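PDB 4KQ9: ribose ABC transporter, substrate binding protein, which probably binds a sugar such as ribose and presents it to an ABC transporter for uptake. Local coordinates for residues A[133-138]-A[154-159]; A[66-71]-A[256-261]; A[183-188]-A[212-217]; A[229-234]-A[240-245]. The protein carries 1 engineered substitution. One frame throughout, in Å; residues are numbered along the deposited sequence.

Contact 1 (A[133-138]-A[154-159]); sequences VAMVNG and EVFEER
Val133 and Phe156 meet head-on, the valine descending from the strand onto a ring that rises from the helix. CG1 of Val133 is the methyl that does the main touching: it stands almost squarely above the ring centre, 4.0 Å from the centroid of Phe156 and only 7° off the ring normal, a textbook CH-pi placement. This methyl occupies the slot between the backbone N and the carbonyl carbon (chi1 65°), which leaves CG2 turned anti to the N and placed toward the outer end of the same ring, 3.9 Å from CZ of Phe156. Both methyls thus lie over one face, CG1 above the centre and CG2 toward CZ.

Two residues along the strand, and therefore on the same side of it, Met135 (a selenomethionine) addresses the ring quite differently. Its selenium lies beside the ring, near the ring plane, 83° off the normal, with SE of Met135 4.2 Å from CE2 of Phe156. This is an edge-on Met-aromatic contact. Of the two strand residues, then, one covers a face of the phenyl ring and the other lies at its edge.

All three residues are buried, and no hydrogen bond crosses the interface; the cohesion is dispersive. Phe156 also touches Ala120 of helix 112-126 and Ile163 of strand 162-167, so the ring is shared by several elements. Strand 132-136, helix 143-159 and strand 162-167 form a beta-alpha-beta unit, and this contact is part of the packing of the crossover helix on the unit's first strand.

Contact 2 (A[66-71]-A[256-261]); sequences GLIVSP and DVMADY
Met258, a selenomethionine, reaches the strand at Gly66 by first extending and then folding: CG lies anti to the backbone N (chi1 179°), after which a bend at chi2 (71°) and a second in the same sense at chi3 curl the selenium and its methyl over residues 66-68. The setting is the alpha/beta sandwich of one lobe of the periplasmic binding protein fold, where helix 247-264 covers a six-stranded parallel sheet. The local axes of strand 66-69 and the helix run nearly antiparallel, at 162°, and approach to 9.9 Å.

Much of the fit depends on the backbone rather than on side-chain interlocking. Gly66 has no side chain on the surface facing the helix, and the selenium settles there, with SE of Met258 4.0 Å from CA of Gly66. The terminal methyl lies over the main chain of Leu67 and also touches Ile68, whose CG1 branch stands anti to the carbonyl carbon; that branch and the methionine chain run alongside one another, head to tail, with CG1 of Ile68 3.9 Å from CE of Met258.

The contact is buried, with no hydrogen bond across it, and a single flexible side chain supplies the helix side. Val10 and Ile92, from the strands flanking 66-69 in the sheet, also touch Met258, so the curled chain spans three adjacent strands. Further round the helix, Asp256 and Asp260 both form salt bridges to Arg36. The nearest approach across the contact is made to the main chain, where CE of Met258 rests 3.6 Å from the carbonyl O of Leu67, and 3.7 Å from the N of that same Leu67.

Contact 3 (A[183-188]-A[212-217]); sequences NILTRH and RNIAPG
The Schellman motif that terminates helix 199-211 lies just where Arg212 leans across to Leu185, near the C-terminal end of helix 174-187. Asn213, with its positive phi of 57°, turns the chain out of the helix, while the Arg212 side chain reaches back over the neighbouring helix. Its aliphatic part makes the tightest approach: CD of Arg212 lies 3.5 Å from CB of Leu185 and 3.6 Å from CD1 of Leu185, the two side chains lying flank to flank and pointing opposite ways.

The turn about the CG-CD bond of the arginine (chi3 71°) lays the guanidinium over the main chain. The carbonyl O of Leu185 sits 3.6 Å above the guanidinium plane of Arg212, displaced toward the rim, so the approach is to a face and no hydrogen bond results. In this Rossmann-like lobe the two helices are successive connections of the parallel sheet, and Ile209 of helix 199-211 touches both Leu185 and Ile214. Ile214 adds a looser apolar contact, its CD1 4.3 Å from CD1 of Leu185.

Thr186 meets the arginine at about a right angle, CG2 of Thr186 lying 3.8 Å from NH1 of Arg212. Its hydroxyl looks back into its own helix instead: OG1 of Thr186 donates to the carbonyl O of Asn183 at 2.7 Å, with a C=O...donor angle of 131°, which leaves the methyl beside the arginine.

Contact 4 (A[229-234]-A[240-245]); sequences GALAAV and ALTVSQ
Thr242 OG1 is gripped by two partners outside the contact, OD1 of Asp199 and the backbone N of Ala226, while the methyl of Ala230 lies beside it, 4.2 Å from CB to that OG1. The hydroxyl is thus a buried polar atom whose needs are met by hydrogen bonds, with an apolar neighbour on the helix. The contact joins helix 228-236 to strand 241-244 through a short turn, in the alpha/beta lobe that also holds strand 220-222. Backbone hydrogen bonds of Ala240 with Val221, Leu241 with Gly223 and Val243 with Asp225 place residues 240-243 alongside that strand and the residues just after it, and strand 241-244 pairs antiparallel with strand 277-280 through Thr242 and Ile279.

The division of labour at Thr242 follows from its first torsion. With OG1 anti to the backbone N (chi1 -173°), CG2 takes the place between N and the carbonyl carbon and turns to the helix. There CG2 of Thr242 meets CG2 of Val234 at 4.1 Å, the two side chains set at a slant to each other, and a more distant touch comes from CD2 of Leu231, 4.4 Å from CG2 of Thr242. Asp199 and Ala226 N thus hold the hydroxyl while the methyl packs on Val234 and Leu231.

Helix and strand run largely against each other, at 144° between their local directions, and converge toward the turn: CA of Val234 is 5.6 Å from CA of Ala240, against 6.9 Å between CA of Ala230 and CA of Thr242. At this narrow end Val234 also lies against the main chain, with CG2 of Val234 4.2 Å from C of Leu241.

Contacts 1, 3 and 4 belong to one lobe and contact 2 to the other, its centre about 35, 46 and 29 Å from theirs. Contacts 1 and 3 share a boundary: Val136 CG2 packs 3.4 Å from Ile184 CD1 across the sheet from the Phe156 ring. Contact 4 stays about 10 Å from contact 1 and 7 Å from contact 3 at the nearest atoms. Residues 66-71 and 256-261 of contact 2 bracket all three along the chain; strand 241-244 is followed by helix 247-264. Gln245, just after that strand, hydrogen-bonds a glycerol, probably from the crystallisation liquor. Sugars are generally bound between the lobes in this family; whether the glycerol marks that site is not established.

Contact 1 (A[133-138]-A[154-159])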
# COMPACT_ATOMS: atom_id res chain seq x y z
N VAL A 133 -13.39 -2.36 19.89
CA VAL A 133 -12.28 -1.90 19.02
C VAL A 133 -12.43 -0.39 18.77
O VAL A 133 -13.54 0.14 18.76
CB VAL A 133 -12.28 -2.65 17.69
CG1 VAL A 133 -13.53 -2.34 16.89
CG2 VAL A 133 -11.07 -2.25 16.82
N ALA A 134 -11.30 0.29 18.56
CA ALA A 134 -11.28 1.62 18.06
C ALA A 134 -10.45 1.68 16.80
O ALA A 134 -9.56 0.83 16.55
CB ALA A 134 -10.68 2.57 19.09
N MSE A 135 -10.77 2.68 16.00
CA MSE A 135 -10.13 2.85 14.69
C MSE A 135 -9.51 4.18 14.65
O MSE A 135 -10.18 5.21 14.91
CB MSE A 135 -11.21 2.65 13.59
CG MSE A 135 -11.67 1.21 13.56
SE MSE A 135 -13.02 1.00 12.08
CE MSE A 135 -11.88 1.46 10.50
N VAL A 136 -8.23 4.20 14.33
CA VAL A 136 -7.46 5.42 14.10
C VAL A 136 -7.08 5.46 12.64
O VAL A 136 -6.06 4.86 12.19
CB VAL A 136 -6.23 5.51 15.04
CG1 VAL A 136 -5.32 6.74 14.72
CG2 VAL A 136 -6.66 5.55 16.52
N ASN A 137 -7.87 6.19 11.89
CA ASN A 137 -7.74 6.26 10.45
C ASN A 137 -6.80 7.36 10.14
O ASN A 137 -6.58 8.20 11.00
CB ASN A 137 -9.09 6.48 9.77
CG ASN A 137 -10.10 5.37 10.01
OD1 ASN A 137 -10.08 4.31 9.33
ND2 ASN A 137 -11.04 5.63 10.91
N GLY A 138 -6.14 7.33 8.97
CA GLY A 138 -5.24 8.41 8.54
C GLY A 138 -6.14 9.52 7.91
O GLY A 138 -7.25 9.78 8.41
N GLU A 154 -17.31 -3.40 8.00
CA GLU A 154 -18.19 -4.49 7.62
C GLU A 154 -17.86 -5.79 8.37
O GLU A 154 -18.77 -6.53 8.78
CB GLU A 154 -18.13 -4.76 6.11
CG GLU A 154 -18.85 -3.71 5.26
CD GLU A 154 -18.53 -3.84 3.76
OE1 GLU A 154 -18.06 -4.92 3.33
OE2 GLU A 154 -18.74 -2.86 3.00
N VAL A 155 -16.57 -6.10 8.53
CA VAL A 155 -16.17 -7.27 9.27
C VAL A 155 -16.62 -7.10 10.72
O VAL A 155 -17.20 -8.03 11.25
CB VAL A 155 -14.69 -7.59 9.18
CG1 VAL A 155 -14.28 -8.68 10.13
CG2 VAL A 155 -14.31 -8.00 7.76
N PHE A 156 -16.39 -5.92 11.35
CA PHE A 156 -16.70 -5.80 12.76
C PHE A 156 -18.24 -5.99 12.99
O PHE A 156 -18.67 -6.64 13.96
CB PHE A 156 -16.18 -4.44 13.34
CG PHE A 156 -14.65 -4.33 13.37
CD1 PHE A 156 -13.88 -5.39 13.82
CD2 PHE A 156 -14.03 -3.19 12.94
CE1 PHE A 156 -12.49 -5.30 13.87
CE2 PHE A 156 -12.64 -3.08 12.99
CZ PHE A 156 -11.88 -4.12 13.45
N GLU A 157 -19.04 -5.40 12.12
CA GLU A 157 -20.50 -5.59 12.12
C GLU A 157 -20.87 -7.07 12.07
O GLU A 157 -21.53 -7.56 12.95
CB GLU A 157 -21.15 -4.92 10.95
CG GLU A 157 -22.67 -5.09 10.98
CD GLU A 157 -23.42 -3.80 10.69
OE1 GLU A 157 -22.87 -2.93 9.98
OE2 GLU A 157 -24.57 -3.64 11.19
N GLU A 158 -20.41 -7.75 11.04
CA GLU A 158 -20.69 -9.13 10.80
C GLU A 158 -20.26 -10.03 11.97
O GLU A 158 -20.92 -11.05 12.24
CB GLU A 158 -19.96 -9.60 9.53
CG GLU A 158 -20.39 -10.96 9.05
N ARG A 159 -19.18 -9.66 12.67
CA ARG A 159 -18.71 -10.50 13.79
C ARG A 159 -19.16 -10.07 15.16
O ARG A 159 -18.75 -10.72 16.14
CB ARG A 159 -17.20 -10.60 13.75
CG ARG A 159 -16.70 -11.12 12.41
CD ARG A 159 -16.84 -12.61 12.34
NE ARG A 159 -16.10 -13.26 13.40
CZ ARG A 159 -14.84 -13.68 13.31
NH1 ARG A 159 -14.12 -13.54 12.21
NH2 ARG A 159 -14.30 -14.26 14.35

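Contact 2 (A[66-71]-A[256-261])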
# COMPACT_ATOMS: atom_id res chain seq x y z
N GLY A 66 6.05 2.24 -23.66
CA GLY A 66 5.15 2.12 -22.50
C GLY A 66 5.52 3.04 -21.34
O GLY A 66 6.68 3.45 -21.22
N LEU A 67 4.51 3.44 -20.59
CA LEU A 67 4.64 4.26 -19.39
C LEU A 67 3.96 3.56 -18.21
O LEU A 67 2.79 3.21 -18.31
CB LEU A 67 3.92 5.57 -19.59
CG LEU A 67 3.95 6.66 -18.50
CD1 LEU A 67 5.35 7.08 -18.08
CD2 LEU A 67 3.19 7.89 -18.95
N ILE A 68 4.70 3.42 -17.11
CA ILE A 68 4.15 3.00 -15.83
C ILE A 68 4.23 4.23 -14.88
O ILE A 68 5.22 4.95 -14.90
CB ILE A 68 4.95 1.81 -15.29
CG1 ILE A 68 5.05 0.72 -16.37
CG2 ILE A 68 4.41 1.35 -13.91
CD1 ILE A 68 5.92 -0.43 -15.97
N VAL A 69 3.17 4.48 -14.12
CA VAL A 69 3.09 5.64 -13.26
C VAL A 69 2.60 5.24 -11.89
O VAL A 69 1.52 4.69 -11.77
CB VAL A 69 2.09 6.69 -13.77
CG1 VAL A 69 2.17 7.92 -12.89
CG2 VAL A 69 2.36 7.07 -15.23
N SER A 70 3.37 5.56 -10.85
CA SER A 70 2.82 5.64 -9.46
C SER A 70 2.50 7.13 -9.16
O SER A 70 3.43 7.93 -9.01
CB SER A 70 3.81 5.11 -8.43
OG SER A 70 4.15 3.75 -8.69
N PRO A 71 1.22 7.51 -9.13
CA PRO A 71 0.87 8.93 -9.11
C PRO A 71 0.93 9.55 -7.72
O PRO A 71 0.33 9.03 -6.78
CB PRO A 71 -0.57 8.95 -9.60
CG PRO A 71 -1.11 7.63 -9.22
CD PRO A 71 0.02 6.66 -9.18
N ASP A 256 6.07 -7.30 -15.98
CA ASP A 256 5.57 -8.46 -16.67
C ASP A 256 4.27 -8.17 -17.47
O ASP A 256 4.14 -8.61 -18.54
CB ASP A 256 5.41 -9.63 -15.77
CG ASP A 256 6.70 -10.44 -15.62
OD1 ASP A 256 7.60 -10.39 -16.48
OD2 ASP A 256 6.78 -11.10 -14.61
N VAL A 257 3.35 -7.45 -16.88
CA VAL A 257 2.16 -7.02 -17.57
C VAL A 257 2.50 -6.20 -18.83
O VAL A 257 2.06 -6.49 -19.89
CB VAL A 257 1.23 -6.28 -16.62
CG1 VAL A 257 0.05 -5.75 -17.37
CG2 VAL A 257 0.76 -7.24 -15.55
N MSE A 258 3.29 -5.20 -18.67
CA MSE A 258 3.69 -4.40 -19.79
C MSE A 258 4.45 -5.20 -20.80
O MSE A 258 4.13 -5.10 -21.99
CB MSE A 258 4.54 -3.23 -19.34
CG MSE A 258 5.03 -2.34 -20.49
SE MSE A 258 3.48 -1.33 -21.22
CE MSE A 258 3.34 0.00 -19.84
N ALA A 259 5.43 -6.00 -20.40
CA ALA A 259 6.18 -6.77 -21.42
C ALA A 259 5.31 -7.81 -22.16
O ALA A 259 5.43 -7.96 -23.40
CB ALA A 259 7.42 -7.40 -20.84
N ASP A 260 4.37 -8.45 -21.48
CA ASP A 260 3.50 -9.38 -22.15
C ASP A 260 2.61 -8.64 -23.16
O ASP A 260 2.34 -9.17 -24.25
CB ASP A 260 2.59 -10.17 -21.21
CG ASP A 260 3.32 -11.22 -20.37
OD1 ASP A 260 4.47 -11.60 -20.67
OD2 ASP A 260 2.70 -11.70 -19.37
N TYR A 261 2.07 -7.49 -22.77
CA TYR A 261 1.27 -6.70 -23.71
C TYR A 261 2.11 -6.25 -24.95
O TYR A 261 1.62 -6.36 -26.11
CB TYR A 261 0.69 -5.48 -23.05
CG TYR A 261 -0.07 -4.57 -23.95
CD1 TYR A 261 -1.26 -4.97 -24.46
CD2 TYR A 261 0.38 -3.26 -24.26
CE1 TYR A 261 -2.00 -4.17 -25.28
CE2 TYR A 261 -0.35 -2.44 -25.13
CZ TYR A 261 -1.57 -2.92 -25.61
OH TYR A 261 -2.43 -2.18 -26.39

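Contact 3 (A[183-188]-A[212-217])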
# COMPACT_ATOMS: atom_id res chain seq x y z
N ASN A 183 -6.03 10.02 23.58
CA ASN A 183 -7.41 10.53 23.78
C ASN A 183 -8.40 9.43 23.83
O ASN A 183 -9.28 9.45 24.70
CB ASN A 183 -7.77 11.53 22.73
CG ASN A 183 -6.96 12.82 22.85
OD1 ASN A 183 -6.32 13.05 23.87
ND2 ASN A 183 -6.96 13.62 21.83
N ILE A 184 -8.29 8.46 22.91
CA ILE A 184 -9.14 7.30 22.94
C ILE A 184 -9.09 6.64 24.29
O ILE A 184 -10.12 6.25 24.84
CB ILE A 184 -8.79 6.27 21.81
CG1 ILE A 184 -9.31 6.75 20.48
CG2 ILE A 184 -9.39 4.88 22.12
CD1 ILE A 184 -8.65 6.08 19.25
N LEU A 185 -7.91 6.43 24.80
CA LEU A 185 -7.76 5.67 26.04
C LEU A 185 -8.31 6.47 27.23
O LEU A 185 -8.67 5.88 28.22
CB LEU A 185 -6.30 5.29 26.29
CG LEU A 185 -5.72 4.27 25.28
CD1 LEU A 185 -4.21 4.18 25.36
CD2 LEU A 185 -6.39 2.89 25.50
N THR A 186 -8.35 7.80 27.14
CA THR A 186 -8.93 8.57 28.25
C THR A 186 -10.46 8.36 28.32
O THR A 186 -11.05 8.55 29.35
CB THR A 186 -8.64 10.05 28.19
OG1 THR A 186 -9.35 10.68 27.10
CG2 THR A 186 -7.09 10.34 28.15
N ARG A 187 -11.06 8.07 27.17
CA ARG A 187 -12.51 7.89 27.02
C ARG A 187 -12.87 6.41 27.12
O ARG A 187 -13.95 6.09 27.60
CB ARG A 187 -12.95 8.33 25.64
CG ARG A 187 -12.60 9.73 25.21
CD ARG A 187 -13.36 10.14 23.95
NE ARG A 187 -12.76 9.64 22.73
CZ ARG A 187 -11.90 10.31 21.97
NH1 ARG A 187 -11.54 11.59 22.21
NH2 ARG A 187 -11.41 9.72 20.90
N HIS A 188 -12.02 5.52 26.61
CA HIS A 188 -12.38 4.10 26.60
C HIS A 188 -11.19 3.24 26.97
O HIS A 188 -10.57 2.58 26.13
CB HIS A 188 -12.84 3.69 25.21
CG HIS A 188 -13.93 4.52 24.65
ND1 HIS A 188 -15.25 4.40 25.04
CD2 HIS A 188 -13.91 5.48 23.69
CE1 HIS A 188 -15.99 5.27 24.37
NE2 HIS A 188 -15.19 5.92 23.53
N ARG A 212 0.68 4.83 29.49
CA ARG A 212 -0.39 4.56 30.44
C ARG A 212 -0.12 3.39 31.28
O ARG A 212 -0.98 2.91 32.03
CB ARG A 212 -1.71 4.35 29.72
CG ARG A 212 -2.30 5.63 29.21
CD ARG A 212 -3.73 5.42 28.72
NE ARG A 212 -4.72 5.18 29.78
CZ ARG A 212 -5.55 6.11 30.29
NH1 ARG A 212 -5.45 7.37 29.91
NH2 ARG A 212 -6.44 5.78 31.20
N ASN A 213 1.07 2.84 31.12
CA ASN A 213 1.46 1.65 31.81
C ASN A 213 0.60 0.47 31.61
O ASN A 213 0.49 -0.35 32.49
CB ASN A 213 1.68 1.98 33.28
CG ASN A 213 3.10 2.42 33.49
OD1 ASN A 213 3.44 3.60 33.33
ND2 ASN A 213 3.97 1.44 33.69
N ILE A 214 0.03 0.37 30.40
CA ILE A 214 -0.72 -0.81 30.00
C ILE A 214 0.27 -1.88 29.46
O ILE A 214 1.20 -1.56 28.72
CB ILE A 214 -1.77 -0.47 28.93
CG1 ILE A 214 -2.84 0.46 29.50
CG2 ILE A 214 -2.46 -1.74 28.41
CD1 ILE A 214 -3.63 1.16 28.42
N ALA A 215 0.06 -3.12 29.85
CA ALA A 215 0.98 -4.19 29.55
C ALA A 215 1.01 -4.46 28.03
O ALA A 215 -0.02 -4.47 27.40
CB ALA A 215 0.58 -5.45 30.31
N PRO A 216 2.20 -4.68 27.46
CA PRO A 216 2.33 -4.89 26.01
C PRO A 216 1.52 -6.08 25.54
O PRO A 216 1.59 -7.16 26.12
CB PRO A 216 3.83 -5.17 25.83
CG PRO A 216 4.31 -5.62 27.18
CD PRO A 216 3.50 -4.80 28.15
N GLY A 217 0.73 -5.86 24.51
CA GLY A 217 -0.13 -6.90 23.96
C GLY A 217 -1.45 -7.05 24.67
O GLY A 217 -2.27 -7.82 24.26

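Contact 4 (A[229-234]-A[240-245])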
# COMPACT_ATOMS: atom_id res chain seq x y z
N GLY A 229 10.15 -0.76 11.80
CA GLY A 229 9.75 -0.64 13.24
C GLY A 229 8.57 -1.52 13.60
O GLY A 229 8.46 -2.03 14.71
N ALA A 230 7.68 -1.70 12.62
CA ALA A 230 6.55 -2.59 12.77
C ALA A 230 6.95 -4.05 12.86
O ALA A 230 6.43 -4.76 13.65
CB ALA A 230 5.58 -2.40 11.62
N LEU A 231 7.88 -4.48 12.07
CA LEU A 231 8.30 -5.86 12.16
C LEU A 231 8.92 -6.10 13.54
O LEU A 231 8.62 -7.09 14.16
CB LEU A 231 9.27 -6.11 11.06
CG LEU A 231 8.69 -6.09 9.65
CD1 LEU A 231 9.84 -6.05 8.64
CD2 LEU A 231 7.74 -7.23 9.43
N ALA A 232 9.69 -5.16 14.04
CA ALA A 232 10.29 -5.32 15.38
C ALA A 232 9.23 -5.32 16.48
O ALA A 232 9.22 -6.15 17.40
CB ALA A 232 11.27 -4.21 15.57
N ALA A 233 8.27 -4.44 16.36
CA ALA A 233 7.15 -4.42 17.34
C ALA A 233 6.31 -5.69 17.34
O ALA A 233 5.89 -6.20 18.39
CB ALA A 233 6.31 -3.15 17.16
N VAL A 234 6.07 -6.23 16.13
CA VAL A 234 5.35 -7.45 16.02
C VAL A 234 6.18 -8.57 16.66
O VAL A 234 5.61 -9.36 17.39
CB VAL A 234 5.01 -7.81 14.57
CG1 VAL A 234 4.43 -9.22 14.52
CG2 VAL A 234 3.93 -6.86 14.06
N ALA A 240 0.32 -6.51 17.22
CA ALA A 240 -0.17 -7.88 16.92
C ALA A 240 -0.01 -8.28 15.47
O ALA A 240 0.23 -9.45 15.20
CB ALA A 240 -1.63 -8.04 17.32
N LEU A 241 -0.27 -7.36 14.54
CA LEU A 241 -0.30 -7.69 13.10
C LEU A 241 0.11 -6.50 12.28
O LEU A 241 -0.30 -5.34 12.58
CB LEU A 241 -1.72 -8.07 12.69
CG LEU A 241 -2.07 -8.43 11.23
CD1 LEU A 241 -1.68 -9.86 11.05
CD2 LEU A 241 -3.58 -8.38 10.91
N THR A 242 0.88 -6.74 11.26
CA THR A 242 1.00 -5.76 10.19
C THR A 242 0.84 -6.45 8.85
O THR A 242 0.94 -7.70 8.75
CB THR A 242 2.36 -5.03 10.29
OG1 THR A 242 2.42 -3.96 9.35
CG2 THR A 242 3.52 -5.97 10.05
N VAL A 243 0.62 -5.67 7.79
CA VAL A 243 0.40 -6.24 6.48
C VAL A 243 1.41 -5.64 5.50
O VAL A 243 1.52 -4.40 5.41
CB VAL A 243 -1.04 -6.02 6.00
CG1 VAL A 243 -1.32 -6.72 4.63
CG2 VAL A 243 -2.00 -6.58 7.03
N SER A 244 2.13 -6.48 4.76
CA SER A 244 2.99 -6.01 3.62
C SER A 244 2.20 -5.91 2.32
O SER A 244 1.39 -6.80 2.02
CB SER A 244 4.13 -6.94 3.42
OG SER A 244 4.79 -6.61 2.23
N GLN A 245 2.40 -4.80 1.60
CA GLN A 245 1.82 -4.63 0.28
C GLN A 245 2.77 -5.09 -0.79
O GLN A 245 2.52 -4.84 -1.93
CB GLN A 245 1.55 -3.16 0.08
CG GLN A 245 0.45 -2.65 0.98
CD GLN A 245 0.08 -1.21 0.58
OE1 GLN A 245 0.33 -0.28 1.33
NE2 GLN A 245 -0.44 -1.04 -0.62